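Long-range contacts in malonyl-CoA decarboxylase (Rhodopseudomonas palustris, PDB 4KSA), which probably catalyses the decarboxylation of malonyl-CoA to acetyl-CoA and carbon dioxide: residues A260-F265 / T301-S306; S240-A245 / L390-F395; P212-Y217 / L250-I255; L284-V289 / Y416-I421. All blocks are in the same frame, centred on the assembly; numbering follows the deposited sequence.

Overall arrangement
Following the chain, contact 3 closes first, tying the start of strand 214-220 to the loop after helix 244-248. Contact 2 opens at 240-245, before contact 3 has closed, so the two cross; it closes only at strand 389-394, outermost in the sheet within this chain. Contact 1 is nested inside contact 2 and pairs strands 262-270 and 301-304 in the middle of the sheet. Contact 4 opens on helix 284-295, between the strands of contact 1, and closes at 416-421, crossing contacts 1 and 2. Contact 1 touches all three others: Ser240 packs on Val303, Ile255 on Ala260, and Val288 on Phe265. Together they bind loops and a helix to one mixed sheet, consistent with an acetyltransferase-like fold.

Contact 1. Residues A260-F265 / T301-S306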
# COMPACT_ATOMS: atom_id res chain seq x y z
N ALA A 260 31.75 0.37 -0.85
CA ALA A 260 31.89 1.75 -1.29
C ALA A 260 31.81 2.75 -0.14
O ALA A 260 31.20 2.48 0.89
CB ALA A 260 30.82 2.07 -2.34
N THR A 261 32.45 3.90 -0.35
CA THR A 261 32.46 4.98 0.64
C THR A 261 31.98 6.27 0.02
O THR A 261 31.53 7.19 0.71
CB THR A 261 33.87 5.27 1.13
OG1 THR A 261 34.72 5.44 -0.02
CG2 THR A 261 34.37 4.15 2.02
N THR A 262 32.09 6.33 -1.31
CA THR A 262 31.69 7.51 -2.06
C THR A 262 30.50 7.27 -2.99
O THR A 262 30.37 6.21 -3.63
CB THR A 262 32.84 8.03 -2.95
OG1 THR A 262 34.08 7.86 -2.27
CG2 THR A 262 32.65 9.51 -3.25
N ALA A 263 29.64 8.27 -3.05
CA ALA A 263 28.48 8.23 -3.92
C ALA A 263 28.75 9.30 -4.97
O ALA A 263 28.90 10.48 -4.64
CB ALA A 263 27.22 8.57 -3.13
N VAL A 264 28.85 8.91 -6.24
CA VAL A 264 29.10 9.90 -7.25
C VAL A 264 28.04 10.08 -8.37
O VAL A 264 27.81 9.23 -9.23
CB VAL A 264 30.50 9.70 -7.86
CG1 VAL A 264 30.70 8.26 -8.25
CG2 VAL A 264 30.67 10.60 -9.07
N PHE A 265 27.38 11.23 -8.31
CA PHE A 265 26.36 11.60 -9.27
C PHE A 265 27.10 11.86 -10.56
O PHE A 265 28.03 12.65 -10.59
CB PHE A 265 25.68 12.88 -8.80
CG PHE A 265 25.01 12.72 -7.48
CD1 PHE A 265 23.80 12.04 -7.38
CD2 PHE A 265 25.63 13.14 -6.32
CE1 PHE A 265 23.24 11.78 -6.16
CE2 PHE A 265 25.07 12.88 -5.08
CZ PHE A 265 23.87 12.20 -5.00
N THR A 301 31.21 10.45 1.69
CA THR A 301 31.35 11.56 0.75
C THR A 301 30.35 11.56 -0.40
O THR A 301 30.15 10.54 -1.09
CB THR A 301 32.78 11.61 0.17
OG1 THR A 301 33.01 10.45 -0.64
CG2 THR A 301 33.82 11.67 1.30
N PHE A 302 29.71 12.71 -0.60
CA PHE A 302 28.73 12.87 -1.67
C PHE A 302 29.21 13.93 -2.65
O PHE A 302 29.15 15.14 -2.39
CB PHE A 302 27.38 13.21 -1.05
CG PHE A 302 26.85 12.13 -0.17
CD1 PHE A 302 26.98 12.21 1.22
CD2 PHE A 302 26.29 10.98 -0.72
CE1 PHE A 302 26.57 11.16 2.04
CE2 PHE A 302 25.87 9.92 0.10
CZ PHE A 302 26.01 10.02 1.48
N VAL A 303 29.69 13.45 -3.79
CA VAL A 303 30.26 14.30 -4.82
C VAL A 303 29.76 13.99 -6.22
O VAL A 303 29.32 12.88 -6.49
CB VAL A 303 31.79 14.11 -4.84
CG1 VAL A 303 32.13 12.72 -5.41
CG2 VAL A 303 32.44 15.20 -5.66
N THR A 304 29.85 14.96 -7.13
CA THR A 304 29.41 14.71 -8.51
C THR A 304 30.60 14.69 -9.46
O THR A 304 31.73 14.89 -9.04
CB THR A 304 28.44 15.80 -9.01
OG1 THR A 304 29.19 16.99 -9.32
CG2 THR A 304 27.42 16.14 -7.94
N LEU A 305 30.34 14.43 -10.73
CA LEU A 305 31.36 14.44 -11.77
C LEU A 305 30.60 15.06 -12.94
O LEU A 305 30.23 14.38 -13.90
CB LEU A 305 31.85 13.04 -12.15
CG LEU A 305 33.31 12.97 -12.63
CD1 LEU A 305 33.50 11.77 -13.54
CD2 LEU A 305 33.68 14.23 -13.39
N SER A 306 30.36 16.35 -12.80
CA SER A 306 29.60 17.12 -13.76
C SER A 306 30.32 17.62 -15.01
O SER A 306 31.54 17.57 -15.11
CB SER A 306 29.01 18.33 -13.04
OG SER A 306 28.47 17.96 -11.77
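Residues 262-265 and 301-304 form neighbouring parallel strands whose axes approach to 4.6 Å at 21°, with Thr262 level with Thr301 and Phe265 with Thr304. Ala263 N donates to Thr301 O at 3.0 Å, and Ala263 O accepts from Val303 N at 3.2 Å. Phe265 continues the pattern, its N bonded to Val303 O (3.1 Å) and its O to Leu305 N (2.9 Å).

Ala263, Phe265, Phe302 and Thr304 share one face of the sheet. There the methyl Ala263 CB meets the Phe302 ring at CD2, 3.5 Å away. A chi1 of 76° sets Thr304 OG1 between its backbone N and carbonyl carbon, where it bonds Ser306 OG, and turns the methyl CG2 to within 3.8 Å of Phe265 CB. Val264 points to the other face, and Leu305, just past the strand end, lies alongside it and points the same way, with Val264 CG2 4.1 Å from Leu305 CB.

The two are the strands of a beta-alpha-beta unit. Its helix, 284-295, covers Phe265 and Phe302 through Val289, while strand 230-237 flanks residues 262-265 and strand 411-416 flanks 301-304.

Contact 2. Residues S240-A245 / L390-F395; sequences SPAAIA and LDRLNF
A bend at chi2 and chi3 (48°) folds the Arg392 side chain so that its guanidinium reaches the backbone carbonyls of Ser240 and Pro241, and a chi1 of -59° places Asn394 CG beside its own backbone N, against Ala242. Ser240 O lies at the edge of the guanidinium, near its plane, and receives two weak bonds, from Arg392 NH2 at 3.4 Å and from Arg392 NH1 at 3.5 Å. Pro241 O takes a third weak one, 3.4 Å from Arg392 NH2. The same nitrogen makes a straighter bond of 3.2 Å to Asn394 OD1 (163° at the hydrogen), using a lone pair in the amide plane. Arg392 NH2 is thus set among three oxygens, which would be expected to favour its positive charge.

Strand 389-394 is the outermost strand of the mixed sheet within this chain, and Asp391 and Arg392 both face Asn413 of strand 411-416 in a classic beta bulge. Residues 240-243 follow shortly after strand 230-237 and pass over one face of the sheet, where Ser240 rests on Thr262 and Val303. Asn413 is shared by both sides: its ND2 bonds Pro241 O, and its OD1 accepts from Asn394 ND2, holding that amide in place.

Ala242 packs along the Asn394 side chain, with Ala242 CA 3.4 Å from Asn394 CG. Ala242 CB also lies near the edge of the guanidinium, 3.8 Å from Arg392 NH2.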
# COMPACT_ATOMS: atom_id res chain seq x y z
N SER A 240 36.48 10.09 -5.09
CA SER A 240 35.80 11.07 -5.93
C SER A 240 36.56 11.27 -7.26
O SER A 240 37.45 12.11 -7.34
CB SER A 240 35.73 12.40 -5.19
OG SER A 240 35.36 12.19 -3.83
N PRO A 241 36.20 10.54 -8.33
CA PRO A 241 36.88 10.66 -9.63
C PRO A 241 37.06 12.03 -10.28
O PRO A 241 36.47 13.04 -9.89
CB PRO A 241 36.09 9.70 -10.52
CG PRO A 241 34.72 9.78 -9.95
CD PRO A 241 34.98 9.71 -8.47
N ALA A 242 37.88 12.03 -11.32
CA ALA A 242 38.16 13.25 -12.04
C ALA A 242 37.92 13.02 -13.53
O ALA A 242 38.00 13.94 -14.33
CB ALA A 242 39.60 13.68 -11.79
N ALA A 243 37.61 11.78 -13.90
CA ALA A 243 37.35 11.46 -15.30
C ALA A 243 36.24 10.41 -15.40
O ALA A 243 36.20 9.47 -14.61
CB ALA A 243 38.62 10.95 -15.98
N ILE A 244 35.33 10.58 -16.36
CA ILE A 244 34.21 9.66 -16.55
C ILE A 244 34.57 8.34 -17.20
O ILE A 244 34.05 7.29 -16.81
CB ILE A 244 33.05 10.29 -17.38
CG1 ILE A 244 33.58 11.37 -18.32
CG2 ILE A 244 31.96 10.83 -16.45
CD1 ILE A 244 34.40 10.83 -19.48
N ALA A 245 35.44 8.39 -18.20
CA ALA A 245 35.84 7.18 -18.92
C ALA A 245 35.85 5.94 -18.04
O ALA A 245 35.18 4.95 -18.34
CB ALA A 245 37.20 7.38 -19.56
N LEU A 390 31.46 24.14 -5.10
CA LEU A 390 32.33 23.84 -6.24
C LEU A 390 33.65 23.35 -5.62
O LEU A 390 34.40 24.14 -5.07
CB LEU A 390 32.54 25.09 -7.07
CG LEU A 390 33.54 24.92 -8.22
CD1 LEU A 390 33.16 23.73 -9.09
CD2 LEU A 390 33.57 26.21 -9.04
N ASP A 391 33.91 22.06 -5.72
CA ASP A 391 35.08 21.46 -5.08
C ASP A 391 36.37 21.21 -5.88
O ASP A 391 37.46 21.31 -5.32
CB ASP A 391 34.64 20.16 -4.41
CG ASP A 391 35.46 19.83 -3.18
OD1 ASP A 391 35.50 20.67 -2.25
OD2 ASP A 391 36.03 18.71 -3.12
N ARG A 392 36.27 20.88 -7.16
CA ARG A 392 37.48 20.65 -7.93
C ARG A 392 37.26 20.72 -9.43
O ARG A 392 36.22 20.33 -9.92
CB ARG A 392 38.09 19.29 -7.58
CG ARG A 392 38.65 18.52 -8.78
CD ARG A 392 39.82 17.66 -8.40
NE ARG A 392 39.56 16.86 -7.21
CZ ARG A 392 39.07 15.62 -7.22
NH1 ARG A 392 38.87 14.99 -6.06
NH2 ARG A 392 38.81 15.01 -8.37
N LEU A 393 38.26 21.23 -10.15
CA LEU A 393 38.18 21.35 -11.60
C LEU A 393 39.00 20.21 -12.20
O LEU A 393 40.17 20.07 -11.90
CB LEU A 393 38.75 22.71 -12.03
CG LEU A 393 38.19 23.92 -11.28
CD1 LEU A 393 38.73 25.20 -11.88
CD2 LEU A 393 36.67 23.92 -11.37
N ASN A 394 38.38 19.40 -13.05
CA ASN A 394 39.08 18.26 -13.62
C ASN A 394 39.52 18.45 -15.05
O ASN A 394 38.80 18.07 -15.98
CB ASN A 394 38.21 17.01 -13.53
CG ASN A 394 37.83 16.67 -12.11
OD1 ASN A 394 38.70 16.42 -11.27
ND2 ASN A 394 36.54 16.67 -11.82
N PHE A 395 40.71 19.01 -15.24
CA PHE A 395 41.23 19.22 -16.59
C PHE A 395 41.24 17.87 -17.32
O PHE A 395 41.64 16.85 -16.75
CB PHE A 395 42.66 19.78 -16.52
CG PHE A 395 43.21 20.18 -17.87
CD1 PHE A 395 42.79 21.37 -18.47
CD2 PHE A 395 44.09 19.36 -18.55
CE1 PHE A 395 43.24 21.72 -19.75
CE2 PHE A 395 44.54 19.70 -19.83
CZ PHE A 395 44.12 20.88 -20.42

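Contact 3. Residues P212-Y217 / L250-I255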
# COMPACT_ATOMS: atom_id res chain seq x y z
N PRO A 212 26.07 -3.79 -8.64
CA PRO A 212 25.79 -3.36 -7.27
C PRO A 212 26.46 -2.04 -6.90
O PRO A 212 26.29 -1.55 -5.78
CB PRO A 212 26.31 -4.53 -6.44
CG PRO A 212 27.46 -5.02 -7.24
CD PRO A 212 26.94 -4.98 -8.66
N ASP A 213 27.24 -1.48 -7.82
CA ASP A 213 27.90 -0.21 -7.56
C ASP A 213 27.28 0.91 -8.40
O ASP A 213 27.84 2.00 -8.54
CB ASP A 213 29.41 -0.34 -7.82
CG ASP A 213 29.77 -0.48 -9.29
OD1 ASP A 213 29.00 -1.12 -10.03
OD2 ASP A 213 30.84 0.05 -9.69
N ARG A 214 26.09 0.62 -8.95
CA ARG A 214 25.33 1.58 -9.75
C ARG A 214 23.93 1.70 -9.14
O ARG A 214 23.37 0.72 -8.69
CB ARG A 214 25.23 1.11 -11.20
CG ARG A 214 26.54 1.15 -11.96
CD ARG A 214 26.90 2.57 -12.40
NE ARG A 214 28.30 2.69 -12.82
CZ ARG A 214 29.33 2.71 -11.98
NH1 ARG A 214 30.57 2.81 -12.44
NH2 ARG A 214 29.13 2.65 -10.67
N ARG A 215 23.39 2.92 -9.13
CA ARG A 215 22.06 3.19 -8.58
C ARG A 215 21.47 4.44 -9.20
O ARG A 215 22.08 5.50 -9.13
CB ARG A 215 22.13 3.45 -7.08
CG ARG A 215 22.56 2.29 -6.25
CD ARG A 215 21.43 1.80 -5.38
NE ARG A 215 21.93 0.92 -4.32
CZ ARG A 215 22.72 -0.13 -4.54
NH1 ARG A 215 23.10 -0.44 -5.77
NH2 ARG A 215 23.13 -0.87 -3.51
N CYS A 216 20.29 4.34 -9.82
CA CYS A 216 19.67 5.54 -10.37
C CYS A 216 18.33 5.78 -9.72
O CYS A 216 17.64 4.85 -9.32
CB CYS A 216 19.51 5.45 -11.88
SG CYS A 216 19.16 3.82 -12.41
N TYR A 217 17.99 7.05 -9.59
CA TYR A 217 16.76 7.44 -8.95
C TYR A 217 15.86 8.23 -9.89
O TYR A 217 16.28 8.68 -10.97
CB TYR A 217 17.09 8.25 -7.72
CG TYR A 217 17.93 7.46 -6.75
CD1 TYR A 217 17.32 6.61 -5.81
CD2 TYR A 217 19.32 7.46 -6.82
CE1 TYR A 217 18.08 5.80 -4.98
CE2 TYR A 217 20.09 6.64 -5.99
CZ TYR A 217 19.46 5.81 -5.07
OH TYR A 217 20.19 4.96 -4.27
N LEU A 250 32.79 -0.49 -19.19
CA LEU A 250 32.11 -1.76 -18.93
C LEU A 250 33.11 -2.84 -18.56
O LEU A 250 32.79 -3.74 -17.79
CB LEU A 250 31.29 -2.19 -20.15
CG LEU A 250 29.98 -1.41 -20.34
CD1 LEU A 250 29.12 -1.56 -19.09
CD2 LEU A 250 30.27 0.06 -20.63
N GLU A 251 34.31 -2.74 -19.12
CA GLU A 251 35.35 -3.71 -18.80
C GLU A 251 36.05 -3.33 -17.50
O GLU A 251 37.28 -3.39 -17.41
CB GLU A 251 36.37 -3.82 -19.94
CG GLU A 251 35.99 -4.82 -21.04
CD GLU A 251 37.22 -5.37 -21.77
OE1 GLU A 251 37.05 -6.29 -22.62
OE2 GLU A 251 38.34 -4.89 -21.50
N ARG A 252 35.27 -2.91 -16.51
CA ARG A 252 35.80 -2.55 -15.20
C ARG A 252 35.28 -3.61 -14.23
O ARG A 252 34.37 -4.36 -14.57
CB ARG A 252 35.28 -1.18 -14.74
CG ARG A 252 33.89 -1.23 -14.11
CD ARG A 252 33.51 0.05 -13.39
NE ARG A 252 32.26 -0.09 -12.63
CZ ARG A 252 31.08 -0.40 -13.16
NH1 ARG A 252 30.97 -0.61 -14.46
NH2 ARG A 252 30.01 -0.50 -12.39
N GLU A 253 35.85 -3.68 -13.04
CA GLU A 253 35.38 -4.65 -12.07
C GLU A 253 34.61 -3.95 -10.96
O GLU A 253 35.20 -3.20 -10.16
CB GLU A 253 36.55 -5.46 -11.50
CG GLU A 253 36.56 -6.92 -11.95
CD GLU A 253 35.34 -7.70 -11.46
OE1 GLU A 253 35.18 -8.87 -11.86
OE2 GLU A 253 34.55 -7.15 -10.66
N PRO A 254 33.29 -4.17 -10.90
CA PRO A 254 32.39 -3.57 -9.90
C PRO A 254 32.82 -3.87 -8.48
O PRO A 254 33.69 -4.72 -8.25
CB PRO A 254 31.04 -4.20 -10.24
CG PRO A 254 31.42 -5.54 -10.79
CD PRO A 254 32.56 -5.17 -11.70
N ILE A 255 32.22 -3.18 -7.52
CA ILE A 255 32.55 -3.39 -6.12
C ILE A 255 31.26 -3.54 -5.34
O ILE A 255 30.23 -2.99 -5.73
CB ILE A 255 33.36 -2.20 -5.55
CG1 ILE A 255 32.45 -0.98 -5.35
CG2 ILE A 255 34.50 -1.86 -6.49
CD1 ILE A 255 33.15 0.22 -4.73
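Asp213, Arg214 and Arg252 form a salt-bridge network that joins the start of strand 214-220, in the mixed sheet, to the irregular loop between helix 244-248 and strand 262-270. The Arg252 side chain, extended from CG to NE, comes from the direction opposite to Asp213 and presents its guanidinium side-on. Two of its nitrogens converge on one oxygen: Arg252 NH2 lies 2.9 Å from Asp213 OD2, with an angle of 161° at the hydrogen, and Arg252 NE lies 3.3 Å from the same Asp213 OD2. Asp213 OD2 receives both on its syn side, in the plane of the guanidinium, and the carboxylate and guanidinium planes are only 19° apart. Arg252 NH2 also makes a weak bond to Asp213 OD1.

Arg214, bent at chi2, brings a second guanidinium flat against that of Arg252, their centres 3.8 Å apart and the planes at 13°. The two positive groups are probably made compatible by the carboxylate. Arg214 NH2 is 3.3 Å from Asp213 OD2, but that oxygen is well out of the Arg214 plane, so charge alone links them. Leu247 O of helix 244-248 accepts a hydrogen bond from Arg214 NH1, which helps hold the stacked group.

Apolar atoms frame the acid. Pro254 CB stands 3.7 Å from Asp213 OD1, and Ile255 CG1 is 4.0 Å from Asp213 CB. The ring of Pro212 meets the backbone of the loop, with Pro212 CG 3.8 Å from Ile255 O.

Contact 4. Residues L284-V289 / Y416-I421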
# COMPACT_ATOMS: atom_id res chain seq x y z
N LEU A 284 16.65 18.90 -4.29
CA LEU A 284 16.45 17.62 -4.92
C LEU A 284 17.57 16.66 -4.58
O LEU A 284 17.31 15.57 -4.09
CB LEU A 284 16.37 17.77 -6.45
CG LEU A 284 15.24 18.61 -7.05
CD1 LEU A 284 15.26 18.33 -8.53
CD2 LEU A 284 13.87 18.24 -6.46
N ILE A 285 18.80 17.07 -4.82
CA ILE A 285 19.94 16.21 -4.52
C ILE A 285 19.99 15.88 -3.02
O ILE A 285 20.44 14.81 -2.61
CB ILE A 285 21.24 16.88 -5.00
CG1 ILE A 285 21.14 17.16 -6.50
CG2 ILE A 285 22.45 15.98 -4.69
CD1 ILE A 285 21.10 15.92 -7.35
N LYS A 286 19.51 16.80 -2.21
CA LYS A 286 19.46 16.60 -0.78
C LYS A 286 18.73 15.28 -0.52
O LYS A 286 19.23 14.38 0.16
CB LYS A 286 18.69 17.74 -0.13
CG LYS A 286 19.23 18.18 1.19
CD LYS A 286 18.87 17.23 2.30
CE LYS A 286 19.11 17.93 3.63
NZ LYS A 286 18.44 19.26 3.65
N GLN A 287 17.54 15.15 -1.11
CA GLN A 287 16.76 13.95 -0.93
C GLN A 287 17.48 12.69 -1.42
O GLN A 287 17.46 11.67 -0.75
CB GLN A 287 15.43 14.11 -1.63
CG GLN A 287 14.70 15.36 -1.20
CD GLN A 287 13.37 15.50 -1.87
OE1 GLN A 287 12.46 14.69 -1.66
NE2 GLN A 287 13.23 16.51 -2.72
N VAL A 288 18.10 12.76 -2.59
CA VAL A 288 18.81 11.60 -3.12
C VAL A 288 19.97 11.22 -2.22
O VAL A 288 20.29 10.03 -2.09
CB VAL A 288 19.35 11.87 -4.54
CG1 VAL A 288 20.13 10.66 -5.06
CG2 VAL A 288 18.20 12.20 -5.48
N VAL A 289 20.59 12.20 -1.57
CA VAL A 289 21.72 11.89 -0.69
C VAL A 289 21.23 11.24 0.60
O VAL A 289 21.76 10.21 1.01
CB VAL A 289 22.57 13.14 -0.34
CG1 VAL A 289 23.39 12.88 0.91
CG2 VAL A 289 23.52 13.47 -1.49
N TYR A 416 28.70 17.69 -2.18
CA TYR A 416 27.47 17.77 -1.40
C TYR A 416 27.76 17.30 0.00
O TYR A 416 28.16 16.15 0.22
CB TYR A 416 26.35 16.91 -2.02
CG TYR A 416 25.66 17.54 -3.21
CD1 TYR A 416 26.06 17.25 -4.51
CD2 TYR A 416 24.61 18.45 -3.04
CE1 TYR A 416 25.44 17.84 -5.62
CE2 TYR A 416 23.98 19.06 -4.14
CZ TYR A 416 24.41 18.74 -5.42
OH TYR A 416 23.84 19.35 -6.51
N ALA A 417 27.60 18.21 0.95
CA ALA A 417 27.83 17.90 2.35
C ALA A 417 26.50 18.08 3.05
O ALA A 417 26.02 19.21 3.23
CB ALA A 417 28.85 18.86 2.94
N LEU A 418 25.91 16.95 3.42
CA LEU A 418 24.61 16.92 4.07
C LEU A 418 24.58 17.67 5.40
O LEU A 418 23.88 17.26 6.33
CB LEU A 418 24.20 15.46 4.26
CG LEU A 418 22.81 15.12 4.78
CD1 LEU A 418 21.76 15.98 4.11
CD2 LEU A 418 22.56 13.64 4.52
N GLY A 419 25.33 18.76 5.49
CA GLY A 419 25.38 19.58 6.68
C GLY A 419 25.41 21.06 6.33
O GLY A 419 25.12 21.93 7.16
N ASP A 420 25.77 21.35 5.09
CA ASP A 420 25.83 22.73 4.64
C ASP A 420 25.00 23.00 3.38
O ASP A 420 25.03 24.11 2.85
CB ASP A 420 27.28 23.16 4.41
CG ASP A 420 28.21 21.98 4.18
OD1 ASP A 420 28.45 21.22 5.14
OD2 ASP A 420 28.70 21.82 3.05
N ILE A 421 24.25 21.99 2.92
CA ILE A 421 23.41 22.16 1.74
C ILE A 421 22.56 23.41 1.91
O ILE A 421 22.57 24.30 1.05
CB ILE A 421 22.44 20.98 1.54
CG1 ILE A 421 23.21 19.73 1.11
CG2 ILE A 421 21.39 21.34 0.51
CD1 ILE A 421 23.84 19.85 -0.24
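Ile285 and Tyr416 open a buried contact of mainly apolar groups, with no hydrogen bond across it, between the first turns of helix 284-295 and the chain that leaves strand 411-416 for helix 421-431. Ile285 CG2 sits over the centre of the Tyr416 ring in a CH-pi contact, 3.4 Å from the centroid and 10° off the ring normal. The two side chains cross at about a right angle, and Ile285 CG1 extends to 3.5 Å from Tyr416 OH. That hydroxyl is hydrogen-bonded to His383 ND1, which helps to fix the ring against the helix.

Helix 284-295 is the crossover of the beta-alpha-beta unit formed with strands 262-270 and 301-304. Ile285 therefore also rests on Phe265 and Ile268, while Tyr416 touches Phe302 and Thr304 of the adjacent strand 301-304.

Further along the loop, Leu418 has CG anti to its backbone N (chi1 -173°), and its two methyls part between neighbours on the helix. Leu418 CD1 meets the aliphatic chain of Lys286 at CE, 3.3 Å away, whereas Leu418 CD2 passes Val289 CG1, the two side chains running in opposite directions, 3.8 Å apart. Ile421, at the start of the next helix, places CG2 3.9 Å from Lys286 CG.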